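Side-chain contacts in putative glucoamylase (Bacteroides caccae ATCC 43185, PDB 4QT9), which is a putative glucoamylase that probably hydrolyses glycosidic bonds, releasing sugar from polysaccharide or oligosaccharide chains: residues M75-L78 and A79-R83; K160-A163 and Q164-R168. All blocks are in the same frame, centred on the assembly; numbering follows the deposited sequence.

Interaction 1 of 2, residues M75-L78 and A79-R83; sequences MAIL and AGIDR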
HETATM    1  N   MSE A  75      -9.506  -3.545   0.908  1.00 20.84           N
HETATM    2  CA  MSE A  75      -9.278  -4.413  -0.267  1.00 18.82           C
HETATM    3  C   MSE A  75      -9.070  -5.844   0.197  1.00 25.17           C
HETATM    4  O   MSE A  75      -9.543  -6.784  -0.435  1.00 26.59           O
HETATM    5  CB  MSE A  75      -8.061  -3.935  -1.078  1.00 17.96           C
HETATM    6  CG  MSE A  75      -8.315  -2.653  -1.814  1.00 21.35           C
HETATM    7 SE   MSE A  75      -6.679  -2.038  -2.670  0.75 24.82          SE
HETATM    8  CE  MSE A  75      -7.378  -1.851  -4.527  1.00 21.80           C
ATOM      9  N   ALA A  76      -8.389  -6.003   1.323  1.00 24.62           N
ATOM     10  CA  ALA A  76      -8.193  -7.315   1.947  1.00 25.84           C
ATOM     11  C   ALA A  76      -9.561  -7.886   2.421  1.00 30.30           C
ATOM     12  O   ALA A  76      -9.831  -9.071   2.221  1.00 30.29           O
ATOM     13  CB  ALA A  76      -7.208  -7.206   3.107  1.00 26.10           C
ATOM     14  N   ILE A  77     -10.445  -7.035   2.970  1.00 27.20           N
ATOM     15  CA  ILE A  77     -11.768  -7.465   3.430  1.00 27.30           C
ATOM     16  C   ILE A  77     -12.645  -7.844   2.202  1.00 31.51           C
ATOM     17  O   ILE A  77     -13.329  -8.872   2.233  1.00 30.67           O
ATOM     18  CB  ILE A  77     -12.392  -6.369   4.320  1.00 30.45           C
ATOM     19  CG1 ILE A  77     -11.659  -6.302   5.679  1.00 30.81           C
ATOM     20  CG2 ILE A  77     -13.907  -6.617   4.521  1.00 31.01           C
ATOM     21  CD1 ILE A  77     -11.993  -5.045   6.604  1.00 31.68           C
ATOM     22  N   LEU A  78     -12.548  -7.051   1.106  1.00 27.12           N
ATOM     23  CA  LEU A  78     -13.264  -7.264  -0.166  1.00 28.22           C
ATOM     24  C   LEU A  78     -12.924  -8.644  -0.771  1.00 29.83           C
ATOM     25  O   LEU A  78     -13.822  -9.395  -1.151  1.00 28.97           O
ATOM     26  CB  LEU A  78     -12.900  -6.132  -1.138  1.00 27.94           C
ATOM     27  CG  LEU A  78     -13.890  -5.724  -2.217  1.00 32.74           C
ATOM     28  CD1 LEU A  78     -15.198  -5.236  -1.630  1.00 32.24           C
ATOM     29  CD2 LEU A  78     -13.323  -4.593  -3.004  1.00 34.20           C
ATOM     30  N   ALA A  79     -11.644  -8.993  -0.796  1.00 27.52           N
ATOM     31  CA  ALA A  79     -11.174 -10.300  -1.254  1.00 28.33           C
ATOM     32  C   ALA A  79     -11.757 -11.434  -0.371  1.00 32.54           C
ATOM     33  O   ALA A  79     -12.140 -12.482  -0.894  1.00 33.06           O
ATOM     34  CB  ALA A  79      -9.646 -10.345  -1.231  1.00 28.50           C
ATOM     35  N   GLY A  80     -11.859 -11.189   0.938  1.00 28.23           N
ATOM     36  CA  GLY A  80     -12.416 -12.139   1.902  1.00 27.55           C
ATOM     37  C   GLY A  80     -13.897 -12.386   1.677  1.00 31.37           C
ATOM     38  O   GLY A  80     -14.364 -13.531   1.714  1.00 30.22           O
ATOM     39  N   ILE A  81     -14.647 -11.306   1.435  1.00 27.81           N
ATOM     40  CA  ILE A  81     -16.074 -11.372   1.131  1.00 28.73           C
ATOM     41  C   ILE A  81     -16.254 -12.200  -0.149  1.00 32.84           C
ATOM     42  O   ILE A  81     -17.078 -13.105  -0.173  1.00 32.07           O
ATOM     43  CB  ILE A  81     -16.686  -9.937   0.979  1.00 32.00           C
ATOM     44  CG1 ILE A  81     -16.592  -9.114   2.284  1.00 31.64           C
ATOM     45  CG2 ILE A  81     -18.134  -9.987   0.468  1.00 33.92           C
ATOM     46  CD1 ILE A  81     -16.806  -7.558   2.044  1.00 34.72           C
ATOM     47  N   ASP A  82     -15.463 -11.900  -1.199  1.00 30.64           N
ATOM     48  CA  ASP A  82     -15.565 -12.588  -2.485  1.00 32.09           C
ATOM     49  C   ASP A  82     -15.279 -14.083  -2.373  1.00 38.20           C
ATOM     50  O   ASP A  82     -15.936 -14.873  -3.049  1.00 39.24           O
ATOM     51  CB  ASP A  82     -14.635 -11.954  -3.537  1.00 33.75           C
ATOM     52  CG  ASP A  82     -15.030 -12.324  -4.960  1.00 43.89           C
ATOM     53  OD1 ASP A  82     -16.142 -11.941  -5.387  1.00 43.56           O
ATOM     54  OD2 ASP A  82     -14.245 -13.021  -5.633  1.00 49.70           O
ATOM     55  N   ARG A  83     -14.338 -14.475  -1.503  1.00 35.58           N
ATOM     56  CA  ARG A  83     -13.986 -15.883  -1.302  1.00 36.03           C
ATOM     57  C   ARG A  83     -14.945 -16.593  -0.342  1.00 43.06           C
ATOM     58  O   ARG A  83     -14.962 -17.825  -0.299  1.00 45.34           O
ATOM     59  CB  ARG A  83     -12.549 -16.016  -0.803  1.00 34.92           C
ATOM     60  CG  ARG A  83     -11.560 -15.661  -1.896  1.00 42.79           C
ATOM     61  CD  ARG A  83     -10.217 -16.319  -1.723  1.00 41.55           C
ATOM     62  NE  ARG A  83      -9.398 -16.013  -2.890  1.00 42.71           N
ATOM     63  CZ  ARG A  83      -9.148 -16.864  -3.878  1.00 56.83           C
ATOM     64  NH1 ARG A  83      -9.577 -18.120  -3.809  1.00 35.31           N
ATOM     65  NH2 ARG A  83      -8.432 -16.479  -4.927  1.00 51.51           N
TER

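Interaction 2 of 2, residues K160-A163 and Q164-R168; sequences KAIA and QRIDR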
ATOM      1  N   LYS A 160     -25.828  -0.681  -3.194  1.00 26.13           N
ATOM      2  CA  LYS A 160     -25.788   0.524  -4.045  1.00 25.96           C
ATOM      3  C   LYS A 160     -25.817   1.804  -3.181  1.00 29.25           C
ATOM      4  O   LYS A 160     -25.140   2.764  -3.511  1.00 27.36           O
ATOM      5  CB  LYS A 160     -26.946   0.554  -5.056  1.00 28.41           C
ATOM      6  CG  LYS A 160     -26.914  -0.526  -6.150  1.00 35.90           C
ATOM      7  CD  LYS A 160     -27.887  -0.145  -7.281  1.00 43.10           C
ATOM      8  CE  LYS A 160     -28.958  -1.135  -7.675  1.00 55.89           C
ATOM      9  NZ  LYS A 160     -28.419  -2.321  -8.390  1.00 64.13           N
ATOM     10  N   ALA A 161     -26.570   1.805  -2.061  1.00 27.67           N
ATOM     11  CA  ALA A 161     -26.600   2.949  -1.140  1.00 28.03           C
ATOM     12  C   ALA A 161     -25.218   3.150  -0.489  1.00 30.83           C
ATOM     13  O   ALA A 161     -24.776   4.289  -0.309  1.00 30.40           O
ATOM     14  CB  ALA A 161     -27.664   2.738  -0.066  1.00 29.41           C
ATOM     15  N   ILE A 162     -24.520   2.040  -0.188  1.00 28.80           N
ATOM     16  CA  ILE A 162     -23.174   2.069   0.389  1.00 28.10           C
ATOM     17  C   ILE A 162     -22.226   2.677  -0.639  1.00 29.25           C
ATOM     18  O   ILE A 162     -21.452   3.562  -0.271  1.00 26.85           O
ATOM     19  CB  ILE A 162     -22.721   0.657   0.886  1.00 32.37           C
ATOM     20  CG1 ILE A 162     -23.444   0.266   2.183  1.00 34.82           C
ATOM     21  CG2 ILE A 162     -21.208   0.545   1.066  1.00 33.34           C
ATOM     22  CD1 ILE A 162     -23.223   1.198   3.357  1.00 48.86           C
ATOM     23  N   ALA A 163     -22.338   2.257  -1.930  1.00 25.48           N
ATOM     24  CA  ALA A 163     -21.513   2.772  -3.027  1.00 25.19           C
ATOM     25  C   ALA A 163     -21.695   4.284  -3.185  1.00 25.91           C
ATOM     26  O   ALA A 163     -20.707   5.012  -3.300  1.00 22.73           O
ATOM     27  CB  ALA A 163     -21.848   2.058  -4.337  1.00 26.49           C
ATOM     28  N   GLN A 164     -22.959   4.760  -3.142  1.00 23.49           N
ATOM     29  CA  GLN A 164     -23.306   6.178  -3.275  1.00 22.58           C
ATOM     30  C   GLN A 164     -22.612   7.010  -2.170  1.00 25.83           C
ATOM     31  O   GLN A 164     -22.128   8.100  -2.444  1.00 22.99           O
ATOM     32  CB  GLN A 164     -24.837   6.321  -3.230  1.00 24.22           C
ATOM     33  CG  GLN A 164     -25.368   7.695  -3.521  1.00 38.31           C
ATOM     34  CD  GLN A 164     -26.879   7.724  -3.598  1.00 61.93           C
ATOM     35  OE1 GLN A 164     -27.544   8.372  -2.787  1.00 56.45           O
ATOM     36  NE2 GLN A 164     -27.452   7.040  -4.590  1.00 52.15           N
ATOM     37  N   ARG A 165     -22.538   6.469  -0.928  1.00 24.96           N
ATOM     38  CA  ARG A 165     -21.887   7.133   0.201  1.00 24.06           C
ATOM     39  C   ARG A 165     -20.366   7.202  -0.033  1.00 25.86           C
ATOM     40  O   ARG A 165     -19.728   8.210   0.292  1.00 26.33           O
ATOM     41  CB  ARG A 165     -22.241   6.400   1.515  1.00 26.15           C
ATOM     42  CG  ARG A 165     -23.653   6.752   1.970  1.00 27.03           C
ATOM     43  CD  ARG A 165     -24.084   5.871   3.088  1.00 30.51           C
ATOM     44  NE  ARG A 165     -23.370   6.154   4.333  1.00 32.26           N
ATOM     45  CZ  ARG A 165     -23.351   5.334   5.378  1.00 42.14           C
ATOM     46  NH1 ARG A 165     -23.998   4.180   5.336  1.00 25.17           N
ATOM     47  NH2 ARG A 165     -22.704   5.675   6.482  1.00 27.43           N
ATOM     48  N   ILE A 166     -19.797   6.160  -0.653  1.00 19.73           N
ATOM     49  CA  ILE A 166     -18.376   6.113  -0.972  1.00 17.55           C
ATOM     50  C   ILE A 166     -18.053   7.171  -2.061  1.00 24.01           C
ATOM     51  O   ILE A 166     -17.040   7.895  -1.948  1.00 23.47           O
ATOM     52  CB  ILE A 166     -17.948   4.684  -1.401  1.00 19.87           C
ATOM     53  CG1 ILE A 166     -17.852   3.759  -0.171  1.00 20.99           C
ATOM     54  CG2 ILE A 166     -16.596   4.720  -2.149  1.00 19.82           C
ATOM     55  CD1 ILE A 166     -17.992   2.269  -0.439  1.00 29.03           C
ATOM     56  N   ASP A 167     -18.895   7.245  -3.108  1.00 20.68           N
ATOM     57  CA  ASP A 167     -18.693   8.222  -4.189  1.00 21.57           C
ATOM     58  C   ASP A 167     -18.718   9.649  -3.643  1.00 24.86           C
ATOM     59  O   ASP A 167     -17.941  10.460  -4.102  1.00 23.39           O
ATOM     60  CB  ASP A 167     -19.716   8.059  -5.321  1.00 23.60           C
ATOM     61  CG  ASP A 167     -19.324   8.828  -6.598  1.00 26.18           C
ATOM     62  OD1 ASP A 167     -18.274   8.519  -7.183  1.00 29.26           O
ATOM     63  OD2 ASP A 167     -20.072   9.721  -7.002  1.00 25.26           O
ATOM     64  N   ARG A 168     -19.561   9.935  -2.637  1.00 24.50           N
ATOM     65  CA  ARG A 168     -19.597  11.256  -2.004  1.00 25.28           C
ATOM     66  C   ARG A 168     -18.246  11.571  -1.313  1.00 28.30           C
ATOM     67  O   ARG A 168     -17.760  12.691  -1.466  1.00 27.55           O
ATOM     68  CB  ARG A 168     -20.757  11.384  -1.004  1.00 26.47           C
ATOM     69  CG  ARG A 168     -21.030  12.842  -0.630  1.00 46.12           C
ATOM     70  CD  ARG A 168     -21.825  12.989   0.656  1.00 69.20           C
ATOM     71  NE  ARG A 168     -21.369  14.129   1.456  1.00 86.83           N
ATOM     72  CZ  ARG A 168     -22.156  15.105   1.901  1.00110.00           C
ATOM     73  NH1 ARG A 168     -23.458  15.093   1.636  1.00105.33           N
ATOM     74  NH2 ARG A 168     -21.650  16.100   2.620  1.00 96.63           N
TER

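Interaction 1 of 2, residues M75-L78 and A79-R83
I77 and I81, one turn apart on helix 67-83 of the alpha/alpha toroid, touch through CG2 of I77 and CD1 of I81 at 3.9 Å, the two side chains crossing obliquely. Around this small apolar contact runs an unbroken ladder of i to i+4 backbone bonds, which matters because most residues here are buried, where an unpaired peptide group would be costly. A79 N donates to M75 O at 3.1 Å and G80 N to A76 O at 3.2 Å, the donor in both cases standing some way off the plane of the carbonyl it serves. The bond from I81 N to I77 O is shorter, 2.9 Å, and D82 N to L78 O, at 3.0 Å, carries the pattern on; R83 N is taken by A79 O within 79-83. The five amides from A79 to R83 thus each have a carbonyl partner.

I77, L78 and I81 all meet M95 of helix 88-104, and L78 and I81 also meet Y151 of helix 135-152, an apolar setting that suits branched aliphatic side chains; L78 touches L413 as well. D82 and R83, near the end of the helix, bring charge: D82 OD1 is hydrogen-bonded to Y151 OH, while R83 NE forms a salt bridge with E403 OE1. The side chain of M75, modelled as selenomethionine, touches Q143 and L410.

In I81, CG1 lies anti to the carbonyl carbon and beside the backbone N (chi1 -63°), which brings I81 CG1 to 3.3 Å from I77 O, the same oxygen that accepts the I81 amide.

Interaction 2 of 2, residues K160-A163 and Q164-R168
K160 O accepts Q164 N at 3.0 Å, the first of four i to i+4 bonds along this part of helix 157-172. The CB of Q164 rests against the same carbonyl, while its CG leaves anti to the backbone N (chi1 -173°) and carries the extended amide away from the turn, fitting for a polar residue on the outer surface of the helix. The ammonium of K160 is hydrogen-bonded to G155 O, just before the helix.

A161, small and exposed, accepts R165 N at 3.2 Å, and the first methylenes of the arginine pass over the same oxygen, with R165 CG 3.5 Å from A161 O. I162 reaches two partners. Its CG2 meets CD1 of I166 at 3.9 Å one turn on, whereas CD1 approaches the guanidinium at a slant, 3.7 Å from R165 NH1. R165 CG stands beside its backbone N (chi1 -77°) and the chain bends at chi3 (70°), which together place NH1 near I162 CD1. I162 O meanwhile accepts I166 N in the plane of its carbonyl.

A163 closes the series, its O receiving D167 N at 2.9 Å; its small methyl lies against H149 of helix 135-152, which I166 also touches.

I162, A163 and I166 form the apolar side of an amphipathic helix, turned to helices 88-104 and 135-152, with R165 at its border. R165 NH1 bridges to E96 OE1 and NH2 to E103 OE1, and NH2 also bonds S100 OG; the two carboxylates would probably offset the charge beside the isoleucines, and the arginine ties its helix to helix 88-104.

Overall arrangement
Interaction 1 lies on helix 67-83 and interaction 2 on helix 157-172, in series along the chain; their centres are 18 Å apart and their nearest atoms about 8 Å, so they do not touch. Helices 88-104 and 135-152 link them, for both contacts lean on each of these: V148 meets L78 of the first and I166 of the second. Both belong to the helical body of the toroid. Interaction 1 is the deeper, 16 Å from the centre of the chain and largely buried, whereas interaction 2 sits 23 Å out and is partly open. This difference matches their composition, mostly aliphatic in 75-83 and richer in charged residues in 160-168.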